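Local atomic coordinates of uncharacterized protein VP1736 (Vibrio parahaemolyticus, PDB entry 3LXQ), a protein that is of unknown function but carries a sulfatase-family domain belonging to the alkaline phosphatase clan. Residues 89-94 and 284-289; 102-107 and 115-120; 217-222 and 255-260; 432-437 and 441-446. All coordinates share one frame; numbering follows the deposited sequence.

Contact 1: residues 89-94 and 284-289; sequences VILLQE and TFFDKA
L91 meets F285 and F286 in a buried, apolar helix-on-sheet contact. It joins strand 87-93 of the mixed sheet to the last turn of helix 271-289. The pairing of a largely parallel sheet with covering helices fits the alpha/beta core of the alkaline phosphatase clan. One methyl, L91 CD1, does the touching. It reaches F285 CE2 at 3.9 Å. It also stands 3.9 Å from F286 CE2, and F286 CZ is just as near. Both rings are met obliquely. The two phenylalanines also pack on each other, with F285 CD2 lying over the centre of the F286 ring, 4.1 Å above its plane. In F285, CG is anti to the backbone N (chi1 176°), which carries the ring toward the strand. On the strand, Q93 folds back so that NE2 donates to L91 O at 2.9 Å. This donor sits well above the carbonyl plane, 73° out of it. Y224 is a second partner of Q93 NE2. Strand 87-93 runs between the parallel strands 241-246 and 298-304. Helix 220-234 lies beside the contact, where its F231 touches both V89 and F285, and A227 adds to the packing on F285.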
loop_
_atom_site.group_PDB
_atom_site.type_symbol
_atom_site.label_atom_id
_atom_site.label_comp_id
_atom_site.label_asym_id
_atom_site.label_seq_id
_atom_site.Cartn_x
_atom_site.Cartn_y
_atom_site.Cartn_z
ATOM N N VAL A 89 -6.932 2.832 10.586
ATOM C CA VAL A 89 -7.447 1.581 10.045
ATOM C C VAL A 89 -7.063 1.508 8.571
ATOM O O VAL A 89 -7.451 2.374 7.773
ATOM C CB VAL A 89 -8.982 1.456 10.255
ATOM C CG1 VAL A 89 -9.567 0.336 9.427
ATOM C CG2 VAL A 89 -9.303 1.244 11.737
ATOM N N ILE A 90 -6.266 0.494 8.238
ATOM C CA ILE A 90 -5.907 0.212 6.857
ATOM C C ILE A 90 -6.716 -0.991 6.347
ATOM O O ILE A 90 -6.614 -2.086 6.885
ATOM C CB ILE A 90 -4.383 -0.072 6.712
ATOM C CG1 ILE A 90 -3.563 1.171 7.094
ATOM C CG2 ILE A 90 -4.048 -0.531 5.275
ATOM C CD1 ILE A 90 -2.034 0.915 7.192
ATOM N N LEU A 91 -7.515 -0.777 5.307
ATOM C CA LEU A 91 -8.369 -1.825 4.764
ATOM C C LEU A 91 -7.761 -2.218 3.434
ATOM O O LEU A 91 -8.108 -1.654 2.395
ATOM C CB LEU A 91 -9.813 -1.338 4.588
ATOM C CG LEU A 91 -10.494 -0.748 5.826
ATOM C CD1 LEU A 91 -11.855 -0.111 5.473
ATOM C CD2 LEU A 91 -10.654 -1.799 6.914
ATOM N N LEU A 92 -6.837 -3.173 3.492
ATOM C CA LEU A 92 -6.064 -3.605 2.327
ATOM C C LEU A 92 -6.888 -4.544 1.444
ATOM O O LEU A 92 -7.461 -5.538 1.913
ATOM C CB LEU A 92 -4.720 -4.224 2.757
ATOM C CG LEU A 92 -3.686 -4.608 1.675
ATOM C CD1 LEU A 92 -3.229 -3.431 0.862
ATOM C CD2 LEU A 92 -2.476 -5.317 2.281
ATOM N N GLN A 93 -6.965 -4.207 0.169
ATOM C CA GLN A 93 -7.883 -4.871 -0.737
ATOM C C GLN A 93 -7.120 -5.808 -1.652
ATOM O O GLN A 93 -6.404 -5.362 -2.563
ATOM C CB GLN A 93 -8.677 -3.843 -1.547
ATOM C CG GLN A 93 -9.385 -2.805 -0.704
ATOM C CD GLN A 93 -10.476 -3.414 0.162
ATOM O OE1 GLN A 93 -11.265 -4.223 -0.313
ATOM N NE2 GLN A 93 -10.512 -3.040 1.440
ATOM N N GLU A 94 -7.258 -7.109 -1.386
ATOM C CA GLU A 94 -6.641 -8.144 -2.206
ATOM C C GLU A 94 -6.979 -7.993 -3.682
ATOM O O GLU A 94 -8.145 -8.072 -4.072
ATOM C CB GLU A 94 -7.064 -9.543 -1.735
ATOM C CG GLU A 94 -6.591 -10.693 -2.660
ATOM C CD GLU A 94 -5.082 -10.736 -2.781
ATOM O OE1 GLU A 94 -4.554 -10.730 -3.913
ATOM O OE2 GLU A 94 -4.416 -10.754 -1.725
ATOM N N THR A 284 -20.948 -2.836 3.569
ATOM C CA THR A 284 -21.489 -3.281 4.859
ATOM C C THR A 284 -20.596 -2.884 6.034
ATOM O O THR A 284 -21.103 -2.617 7.118
ATOM C CB THR A 284 -21.780 -4.818 4.923
ATOM O OG1 THR A 284 -20.558 -5.557 4.829
ATOM C CG2 THR A 284 -22.735 -5.254 3.818
ATOM N N PHE A 285 -19.281 -2.834 5.826
ATOM C CA PHE A 285 -18.375 -2.316 6.857
ATOM C C PHE A 285 -18.611 -0.833 7.111
ATOM O O PHE A 285 -18.727 -0.421 8.267
ATOM C CB PHE A 285 -16.899 -2.520 6.512
ATOM C CG PHE A 285 -15.963 -1.901 7.518
ATOM C CD1 PHE A 285 -15.632 -2.580 8.684
ATOM C CD2 PHE A 285 -15.458 -0.619 7.327
ATOM C CE1 PHE A 285 -14.784 -2.006 9.626
ATOM C CE2 PHE A 285 -14.619 -0.028 8.273
ATOM C CZ PHE A 285 -14.277 -0.719 9.418
ATOM N N PHE A 286 -18.666 -0.039 6.041
ATOM C CA PHE A 286 -18.828 1.419 6.182
ATOM C C PHE A 286 -20.213 1.856 6.670
ATOM O O PHE A 286 -20.338 2.903 7.325
ATOM C CB PHE A 286 -18.417 2.173 4.908
ATOM C CG PHE A 286 -16.936 2.460 4.828
ATOM C CD1 PHE A 286 -16.360 3.446 5.628
ATOM C CD2 PHE A 286 -16.110 1.729 3.970
ATOM C CE1 PHE A 286 -14.994 3.706 5.573
ATOM C CE2 PHE A 286 -14.734 1.989 3.905
ATOM C CZ PHE A 286 -14.176 2.969 4.710
ATOM N N ASP A 287 -21.242 1.061 6.363
ATOM C CA ASP A 287 -22.593 1.328 6.866
ATOM C C ASP A 287 -22.609 1.226 8.385
ATOM O O ASP A 287 -23.310 1.976 9.076
ATOM C CB ASP A 287 -23.609 0.338 6.282
ATOM C CG ASP A 287 -23.854 0.549 4.792
ATOM O OD1 ASP A 287 -23.678 1.686 4.286
ATOM O OD2 ASP A 287 -24.219 -0.448 4.128
ATOM N N LYS A 288 -21.834 0.272 8.884
ATOM C CA LYS A 288 -21.670 0.053 10.304
ATOM C C LYS A 288 -20.717 1.084 10.873
ATOM O O LYS A 288 -20.985 1.667 11.919
ATOM C CB LYS A 288 -21.153 -1.369 10.563
ATOM C CG LYS A 288 -22.059 -2.459 9.984
ATOM C CD LYS A 288 -22.100 -3.716 10.842
ATOM C CE LYS A 288 -20.791 -4.494 10.810
ATOM N NZ LYS A 288 -20.747 -5.519 11.895
ATOM N N ALA A 289 -19.621 1.325 10.155
ATOM C CA ALA A 289 -18.572 2.245 10.589
ATOM C C ALA A 289 -19.094 3.662 10.852
ATOM O O ALA A 289 -18.689 4.325 11.817
ATOM C CB ALA A 289 -17.442 2.276 9.554
#

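Contact 2: residues 102-107 and 115-120; sequences GSLGGL and ELMQEG
S103 and M117 mark the closest backbone approach, with CA atoms 7.6 Å apart, where the loop leading to helix 111-118 doubles back beside the end of that helix. The loop turns tightly here: G105 N bonds to G102 O at 2.9 Å, and G105 has a positive phi of 97°. M117, modelled as selenomethionine, is the side chain that both loop residues touch. S103 OG comes against its CG at 3.5 Å. The same hydroxyl oxygen lies 3.9 Å from the selenium. With chi1 at 65°, S103 OG sits in the notch between its own N and C, turned to the helix. L104 adds a second touch from its end, with CD1 set 4.1 Å from M117 SE. The two side chains cross at about a right angle. The M117 chain is bent at both chi2 and chi3. M117 also touches L326, and L104 touches P324, both of strand 322-328. The loop is also tied to the helix by polar bonds from just beyond the contact, as S103 N bonds to D114 OD1 and G102 N to T110 OG1. The serine hydroxyl is already bonded to a residue flanking the segments and offers M117 only van der Waals contact. The fit between the two segments therefore depends on shape, while the polar ties come from D114 and T110.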
loop_
_atom_site.group_PDB
_atom_site.type_symbol
_atom_site.label_atom_id
_atom_site.label_comp_id
_atom_site.label_asym_id
_atom_site.label_seq_id
_atom_site.Cartn_x
_atom_site.Cartn_y
_atom_site.Cartn_z
ATOM N N GLY A 102 -15.201 1.110 -11.018
ATOM C CA GLY A 102 -16.063 1.983 -11.815
ATOM C C GLY A 102 -15.640 3.444 -11.788
ATOM O O GLY A 102 -15.469 4.061 -12.843
ATOM N N SER A 103 -15.450 3.992 -10.587
ATOM C CA SER A 103 -15.073 5.402 -10.434
ATOM C C SER A 103 -13.695 5.723 -11.027
ATOM O O SER A 103 -13.377 6.889 -11.238
ATOM C CB SER A 103 -15.156 5.851 -8.967
ATOM O OG SER A 103 -14.212 5.165 -8.161
ATOM N N LEU A 104 -12.898 4.693 -11.307
ATOM C CA LEU A 104 -11.589 4.877 -11.936
ATOM C C LEU A 104 -11.592 4.478 -13.411
ATOM O O LEU A 104 -10.538 4.304 -14.020
ATOM C CB LEU A 104 -10.494 4.129 -11.163
ATOM C CG LEU A 104 -9.877 4.765 -9.908
ATOM C CD1 LEU A 104 -10.914 5.177 -8.850
ATOM C CD2 LEU A 104 -8.877 3.821 -9.300
ATOM N N GLY A 105 -12.788 4.340 -13.978
ATOM C CA GLY A 105 -12.936 4.092 -15.412
ATOM C C GLY A 105 -13.119 2.645 -15.839
ATOM O O GLY A 105 -13.594 2.383 -16.949
ATOM N N GLY A 106 -12.761 1.706 -14.967
ATOM C CA GLY A 106 -12.853 0.277 -15.276
ATOM C C GLY A 106 -14.270 -0.275 -15.237
ATOM O O GLY A 106 -15.244 0.471 -15.354
ATOM N N LEU A 107 -14.371 -1.589 -15.053
ATOM C CA LEU A 107 -15.652 -2.308 -15.073
ATOM C C LEU A 107 -16.545 -1.903 -13.895
ATOM O O LEU A 107 -16.025 -1.631 -12.803
ATOM C CB LEU A 107 -15.399 -3.818 -15.088
ATOM C CG LEU A 107 -14.641 -4.290 -16.335
ATOM C CD1 LEU A 107 -14.006 -5.665 -16.135
ATOM C CD2 LEU A 107 -15.532 -4.276 -17.579
ATOM N N GLU A 115 -19.135 5.305 -4.529
ATOM C CA GLU A 115 -19.919 6.247 -3.745
ATOM C C GLU A 115 -19.074 6.834 -2.621
ATOM O O GLU A 115 -19.067 8.044 -2.419
ATOM C CB GLU A 115 -21.150 5.544 -3.173
ATOM C CG GLU A 115 -22.187 6.478 -2.586
ATOM C CD GLU A 115 -22.942 7.248 -3.653
ATOM O OE1 GLU A 115 -22.296 7.966 -4.451
ATOM O OE2 GLU A 115 -24.189 7.140 -3.686
ATOM N N LEU A 116 -18.358 5.964 -1.906
ATOM C CA LEU A 116 -17.458 6.370 -0.824
ATOM C C LEU A 116 -16.292 7.249 -1.307
ATOM O O LEU A 116 -15.731 8.047 -0.541
ATOM C CB LEU A 116 -16.916 5.134 -0.111
ATOM C CG LEU A 116 -17.919 4.300 0.684
ATOM C CD1 LEU A 116 -17.433 2.867 0.818
ATOM C CD2 LEU A 116 -18.177 4.926 2.054
HETATM N N MSE A 117 -15.938 7.088 -2.582
HETATM C CA MSE A 117 -14.877 7.866 -3.229
HETATM C C MSE A 117 -15.209 9.347 -3.257
HETATM O O MSE A 117 -14.335 10.181 -3.044
HETATM C CB MSE A 117 -14.649 7.381 -4.659
HETATM C CG MSE A 117 -14.036 6.000 -4.774
HETATM SE SE MSE A 117 -12.112 6.042 -5.043
HETATM C CE MSE A 117 -11.537 6.718 -3.355
ATOM N N GLN A 118 -16.474 9.658 -3.535
ATOM C CA GLN A 118 -16.950 11.031 -3.558
ATOM C C GLN A 118 -16.895 11.625 -2.154
ATOM O O GLN A 118 -16.772 12.840 -1.990
ATOM C CB GLN A 118 -18.390 11.113 -4.098
ATOM C CG GLN A 118 -18.683 10.329 -5.393
ATOM C CD GLN A 118 -17.621 10.493 -6.481
ATOM O OE1 GLN A 118 -17.032 11.567 -6.652
ATOM N NE2 GLN A 118 -17.376 9.415 -7.229
ATOM N N GLU A 119 -16.970 10.760 -1.146
ATOM C CA GLU A 119 -17.035 11.199 0.243
ATOM C C GLU A 119 -15.671 11.482 0.872
ATOM O O GLU A 119 -15.606 11.889 2.030
ATOM C CB GLU A 119 -17.830 10.191 1.085
ATOM C CG GLU A 119 -19.320 10.153 0.736
ATOM C CD GLU A 119 -20.049 8.949 1.305
ATOM O OE1 GLU A 119 -20.925 8.403 0.602
ATOM O OE2 GLU A 119 -19.755 8.553 2.453
ATOM N N GLY A 120 -14.583 11.289 0.120
ATOM C CA GLY A 120 -13.253 11.508 0.692
ATOM C C GLY A 120 -12.095 11.885 -0.219
ATOM O O GLY A 120 -12.278 12.403 -1.330
#

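Contact 3: residues 217-222 and 255-260; sequences GVSDED and EYPEGK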
loop_
_atom_site.group_PDB
_atom_site.type_symbol
_atom_site.label_atom_id
_atom_site.label_comp_id
_atom_site.label_asym_id
_atom_site.label_seq_id
_atom_site.Cartn_x
_atom_site.Cartn_y
_atom_site.Cartn_z
ATOM N N GLY A 217 -10.379 -18.813 3.664
ATOM C CA GLY A 217 -10.882 -18.470 5.001
ATOM C C GLY A 217 -12.290 -17.898 4.979
ATOM O O GLY A 217 -13.058 -18.149 4.051
ATOM N N VAL A 218 -12.625 -17.104 5.994
ATOM C CA VAL A 218 -13.957 -16.459 6.073
ATOM C C VAL A 218 -14.146 -15.400 4.978
ATOM O O VAL A 218 -13.169 -14.759 4.533
ATOM C CB VAL A 218 -14.229 -15.833 7.465
ATOM C CG1 VAL A 218 -14.011 -16.850 8.573
ATOM C CG2 VAL A 218 -13.367 -14.609 7.695
ATOM N N SER A 219 -15.393 -15.227 4.537
ATOM C CA SER A 219 -15.722 -14.211 3.529
ATOM C C SER A 219 -15.362 -12.809 4.034
ATOM O O SER A 219 -15.104 -12.623 5.229
ATOM C CB SER A 219 -17.201 -14.283 3.142
ATOM O OG SER A 219 -18.039 -13.844 4.210
ATOM N N ASP A 220 -15.314 -11.837 3.122
ATOM C CA ASP A 220 -14.940 -10.478 3.489
ATOM C C ASP A 220 -15.995 -9.798 4.373
ATOM O O ASP A 220 -15.635 -8.997 5.221
ATOM C CB ASP A 220 -14.597 -9.648 2.249
ATOM C CG ASP A 220 -13.338 -10.147 1.534
ATOM O OD1 ASP A 220 -12.492 -10.826 2.177
ATOM O OD2 ASP A 220 -13.200 -9.864 0.314
ATOM N N GLU A 221 -17.276 -10.136 4.217
ATOM C CA GLU A 221 -18.299 -9.610 5.155
ATOM C C GLU A 221 -18.031 -10.062 6.598
ATOM O O GLU A 221 -18.113 -9.254 7.511
ATOM C CB GLU A 221 -19.750 -9.910 4.723
ATOM C CG GLU A 221 -20.809 -9.389 5.721
ATOM C CD GLU A 221 -22.246 -9.361 5.186
ATOM O OE1 GLU A 221 -22.564 -10.077 4.214
ATOM O OE2 GLU A 221 -23.075 -8.625 5.753
ATOM N N ASP A 222 -17.676 -11.337 6.793
ATOM C CA ASP A 222 -17.304 -11.834 8.129
ATOM C C ASP A 222 -16.049 -11.146 8.653
ATOM O O ASP A 222 -15.967 -10.796 9.834
ATOM C CB ASP A 222 -17.141 -13.361 8.150
ATOM C CG ASP A 222 -18.431 -14.094 7.797
ATOM O OD1 ASP A 222 -19.473 -13.870 8.465
ATOM O OD2 ASP A 222 -18.394 -14.884 6.831
ATOM N N GLU A 255 -14.831 -18.385 -4.105
ATOM C CA GLU A 255 -15.978 -18.765 -3.282
ATOM C C GLU A 255 -16.452 -17.535 -2.533
ATOM O O GLU A 255 -15.632 -16.824 -1.941
ATOM C CB GLU A 255 -15.593 -19.846 -2.263
ATOM C CG GLU A 255 -15.004 -21.136 -2.831
ATOM C CD GLU A 255 -14.176 -21.893 -1.795
ATOM O OE1 GLU A 255 -14.697 -22.858 -1.188
ATOM O OE2 GLU A 255 -13.006 -21.526 -1.576
ATOM N N TYR A 256 -17.767 -17.298 -2.568
ATOM C CA TYR A 256 -18.433 -16.228 -1.824
ATOM C C TYR A 256 -19.948 -16.535 -1.753
ATOM O O TYR A 256 -20.482 -17.220 -2.641
ATOM C CB TYR A 256 -18.184 -14.842 -2.469
ATOM C CG TYR A 256 -18.852 -14.684 -3.807
ATOM C CD1 TYR A 256 -20.130 -14.129 -3.904
ATOM C CD2 TYR A 256 -18.229 -15.126 -4.980
ATOM C CE1 TYR A 256 -20.775 -14.006 -5.128
ATOM C CE2 TYR A 256 -18.864 -15.004 -6.217
ATOM C CZ TYR A 256 -20.144 -14.440 -6.279
ATOM O OH TYR A 256 -20.800 -14.320 -7.487
ATOM N N PRO A 257 -20.638 -16.026 -0.708
ATOM C CA PRO A 257 -22.095 -16.179 -0.535
ATOM C C PRO A 257 -22.952 -15.843 -1.772
ATOM O O PRO A 257 -22.594 -14.965 -2.566
ATOM C CB PRO A 257 -22.407 -15.195 0.592
ATOM C CG PRO A 257 -21.176 -15.167 1.412
ATOM C CD PRO A 257 -20.019 -15.380 0.469
ATOM N N GLU A 258 -24.080 -16.537 -1.913
ATOM C CA GLU A 258 -25.051 -16.273 -2.987
ATOM C C GLU A 258 -26.065 -15.188 -2.579
ATOM O O GLU A 258 -26.202 -14.863 -1.393
ATOM C CB GLU A 258 -25.791 -17.566 -3.374
ATOM C CG GLU A 258 -24.895 -18.720 -3.854
ATOM C CD GLU A 258 -24.808 -18.859 -5.382
ATOM O OE1 GLU A 258 -25.391 -18.028 -6.120
ATOM O OE2 GLU A 258 -24.146 -19.815 -5.846
ATOM N N GLY A 259 -26.758 -14.633 -3.574
ATOM C CA GLY A 259 -27.803 -13.622 -3.363
ATOM C C GLY A 259 -27.397 -12.355 -2.621
ATOM O O GLY A 259 -28.195 -11.786 -1.874
ATOM N N LYS A 260 -26.161 -11.908 -2.819
ATOM C CA LYS A 260 -25.672 -10.696 -2.146
ATOM C C LYS A 260 -25.376 -9.555 -3.115
ATOM O O LYS A 260 -25.335 -8.398 -2.713
ATOM C CB LYS A 260 -24.473 -10.995 -1.239
ATOM C CG LYS A 260 -24.761 -12.089 -0.224
ATOM C CD LYS A 260 -24.510 -11.654 1.206
ATOM C CE LYS A 260 -25.173 -12.632 2.179
ATOM N NZ LYS A 260 -25.223 -12.143 3.590
#
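E221 and K260 form the charged part of this contact, a salt bridge with E221 OE1 and K260 NZ 3.4 Å apart. As a hydrogen bond it is weak. The two side chains cross at about a right angle. E221 holds CG anti to its backbone N (chi1 179°) and runs on extended, so its carboxylate reaches out from the first turn of the helix. K260 bends at chi2 and comes to it from the exposed loop. Its CD also passes 3.9 Å from E221 OE1. The same oxygen bonds to Y280 OH of helix 271-289, and K260 packs on Y280 as well. The apolar part is small: S219 CB rests against P257 CD at 4.0 Å. F212 also touches P257.

S219 is the N-cap of helix 220-234, which follows the short strand 217-218. The contact therefore sets the loop after strand 241-246 against a helix start within the sulfatase-family region.

Other hydrogen bonds fix this helix start. S219 OG donates to D222 OD2 at 2.8 Å, meeting it from above the carboxylate plane, 55° out of it. S219 OG also bonds to Y277 OH, which is in turn bonded to E221 N.

Contact 4: residues 432-437 and 441-446; sequences ALFASK and NNWYSS
The indole of W443 has K437 O and N441 CB over one face. K437 O stands 4.0 Å above the ring plane and N441 CB 3.4 Å above it, both offset toward the rim. W443 CZ3 lies 4.0 Å from K437 CB. The F434 ring meets the indole obliquely, and its CE1 is 4.3 Å from W443 CE3. The indole thus folds back along the last turns of helix 422-441. One carbonyl, K437 O, takes two hydrogen bonds from the same residue. N441 N donates at 3.0 Å, the i to i-4 bond of the last turn. N441 ND2 donates at 2.8 Å, and that bond is nearly straight (178°). K437 O lies in the amide plane of N441, while the donor is tilted 17° from the carbonyl plane. N441 keeps CG beside its own backbone N (chi1 -63°), which brings both donors to one oxygen. The pair of bonds would hold the amide in place over the helix end. N442 then turns to positive phi in a Schellman motif. The chain leaves the helix, and W443 packs back against its last turns. The lysine end of K437 points elsewhere and pairs with E42. Helix 41-45 and helix 50-61 flank the contact: A41 touches L433, and N50 and L54 touch W443. Beyond the indole, Y444 lies among F144, F162 and M362.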
loop_
_atom_site.group_PDB
_atom_site.type_symbol
_atom_site.label_atom_id
_atom_site.label_comp_id
_atom_site.label_asym_id
_atom_site.label_seq_id
_atom_site.Cartn_x
_atom_site.Cartn_y
_atom_site.Cartn_z
ATOM N N ALA A 432 15.871 2.432 -8.161
ATOM C CA ALA A 432 15.862 0.989 -8.426
ATOM C C ALA A 432 16.779 0.209 -7.483
ATOM O O ALA A 432 16.484 -0.928 -7.123
ATOM C CB ALA A 432 16.276 0.713 -9.875
ATOM N N LEU A 433 17.902 0.819 -7.113
ATOM C CA LEU A 433 18.941 0.159 -6.325
ATOM C C LEU A 433 18.751 0.255 -4.821
ATOM O O LEU A 433 19.352 -0.523 -4.066
ATOM C CB LEU A 433 20.303 0.764 -6.660
ATOM C CG LEU A 433 20.865 0.553 -8.057
ATOM C CD1 LEU A 433 22.104 1.419 -8.249
ATOM C CD2 LEU A 433 21.192 -0.918 -8.287
ATOM N N PHE A 434 17.949 1.220 -4.381
ATOM C CA PHE A 434 17.968 1.606 -2.967
ATOM C C PHE A 434 17.576 0.474 -2.011
ATOM O O PHE A 434 18.336 0.153 -1.095
ATOM C CB PHE A 434 17.128 2.870 -2.703
ATOM C CG PHE A 434 16.969 3.185 -1.243
ATOM C CD1 PHE A 434 18.051 3.630 -0.497
ATOM C CD2 PHE A 434 15.746 3.012 -0.610
ATOM C CE1 PHE A 434 17.918 3.909 0.850
ATOM C CE2 PHE A 434 15.604 3.286 0.743
ATOM C CZ PHE A 434 16.699 3.739 1.479
ATOM N N ALA A 435 16.406 -0.123 -2.226
ATOM C CA ALA A 435 15.901 -1.160 -1.333
ATOM C C ALA A 435 16.867 -2.333 -1.231
ATOM O O ALA A 435 17.128 -2.833 -0.129
ATOM C CB ALA A 435 14.534 -1.635 -1.762
ATOM N N SER A 436 17.406 -2.748 -2.375
ATOM C CA SER A 436 18.391 -3.825 -2.437
ATOM C C SER A 436 19.633 -3.513 -1.581
ATOM O O SER A 436 20.108 -4.366 -0.836
ATOM C CB SER A 436 18.767 -4.094 -3.886
ATOM O OG SER A 436 19.727 -5.121 -3.986
ATOM N N LYS A 437 20.120 -2.275 -1.650
ATOM C CA LYS A 437 21.273 -1.875 -0.852
ATOM C C LYS A 437 20.923 -1.636 0.619
ATOM O O LYS A 437 21.720 -1.951 1.511
ATOM C CB LYS A 437 21.962 -0.653 -1.469
ATOM C CG LYS A 437 22.864 -0.969 -2.663
ATOM C CD LYS A 437 24.307 -1.178 -2.197
ATOM C CE LYS A 437 25.235 -1.564 -3.337
ATOM N NZ LYS A 437 25.272 -3.043 -3.587
ATOM N N ASN A 441 22.552 -3.598 3.879
ATOM C CA ASN A 441 23.347 -2.835 4.837
ATOM C C ASN A 441 22.631 -2.434 6.121
ATOM O O ASN A 441 23.212 -1.750 6.969
ATOM C CB ASN A 441 23.988 -1.626 4.159
ATOM C CG ASN A 441 24.957 -2.027 3.061
ATOM O OD1 ASN A 441 26.153 -2.138 3.292
ATOM N ND2 ASN A 441 24.435 -2.275 1.867
ATOM N N ASN A 442 21.389 -2.892 6.270
ATOM C CA ASN A 442 20.579 -2.635 7.469
ATOM C C ASN A 442 20.264 -1.160 7.649
ATOM O O ASN A 442 20.341 -0.616 8.757
ATOM C CB ASN A 442 21.248 -3.207 8.725
ATOM C CG ASN A 442 21.681 -4.640 8.541
ATOM O OD1 ASN A 442 22.869 -4.921 8.397
ATOM N ND2 ASN A 442 20.712 -5.554 8.504
ATOM N N TRP A 443 19.874 -0.529 6.543
ATOM C CA TRP A 443 19.587 0.900 6.544
ATOM C C TRP A 443 18.143 1.192 6.899
ATOM O O TRP A 443 17.732 2.351 6.929
ATOM C CB TRP A 443 19.928 1.539 5.195
ATOM C CG TRP A 443 21.405 1.625 4.895
ATOM C CD1 TRP A 443 22.449 1.546 5.792
ATOM C CD2 TRP A 443 21.999 1.845 3.609
ATOM N NE1 TRP A 443 23.650 1.688 5.128
ATOM C CE2 TRP A 443 23.401 1.880 3.792
ATOM C CE3 TRP A 443 21.479 2.024 2.318
ATOM C CZ2 TRP A 443 24.288 2.074 2.729
ATOM C CZ3 TRP A 443 22.364 2.210 1.261
ATOM C CH2 TRP A 443 23.752 2.229 1.473
ATOM N N TYR A 444 17.386 0.149 7.211
ATOM C CA TYR A 444 15.959 0.316 7.378
ATOM C C TYR A 444 15.437 -0.325 8.666
ATOM O O TYR A 444 14.344 -0.894 8.695
ATOM C CB TYR A 444 15.227 -0.187 6.122
ATOM C CG TYR A 444 14.025 0.639 5.729
ATOM C CD1 TYR A 444 14.167 1.835 5.011
ATOM C CD2 TYR A 444 12.737 0.221 6.053
ATOM C CE1 TYR A 444 13.049 2.590 4.638
ATOM C CE2 TYR A 444 11.622 0.958 5.688
ATOM C CZ TYR A 444 11.780 2.138 4.977
ATOM O OH TYR A 444 10.654 2.855 4.637
ATOM N N SER A 445 16.221 -0.186 9.735
ATOM C CA SER A 445 15.885 -0.738 11.033
ATOM C C SER A 445 14.889 0.146 11.776
ATOM O O SER A 445 14.648 1.286 11.383
ATOM C CB SER A 445 17.148 -0.846 11.867
ATOM O OG SER A 445 17.467 0.423 12.406
ATOM N N SER A 446 14.333 -0.382 12.866
ATOM C CA SER A 446 13.476 0.409 13.753
ATOM C C SER A 446 14.204 1.133 14.876
ATOM O O SER A 446 13.549 1.649 15.791
ATOM C CB SER A 446 12.306 -0.416 14.324
ATOM O OG SER A 446 12.632 -1.777 14.523
#

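How the contacts relate
Contact 1 opens first, on strand 87-93, and closes at the end of helix 271-289, after contacts 2 and 3 have closed. Contacts 2 and 3 both fall within that long excursion, one after the other. Contact 2 closes a short loop at helix 111-118. Contact 3 joins the start of helix 220-234 to the loop after strand 241-246, closing a loop that includes that strand. Each touches contact 1: F286 CD2 is 3.6 Å from L116 CD1, and T284 CG2 is 3.9 Å from E221 OE2. Helix 271-289 thus meets both neighbours. Contact 4 follows later, at the C-terminal helix 422-441. It lies across the chain's centre from the others, about 32 Å from contact 1 between centres. No contacts cross along the chain.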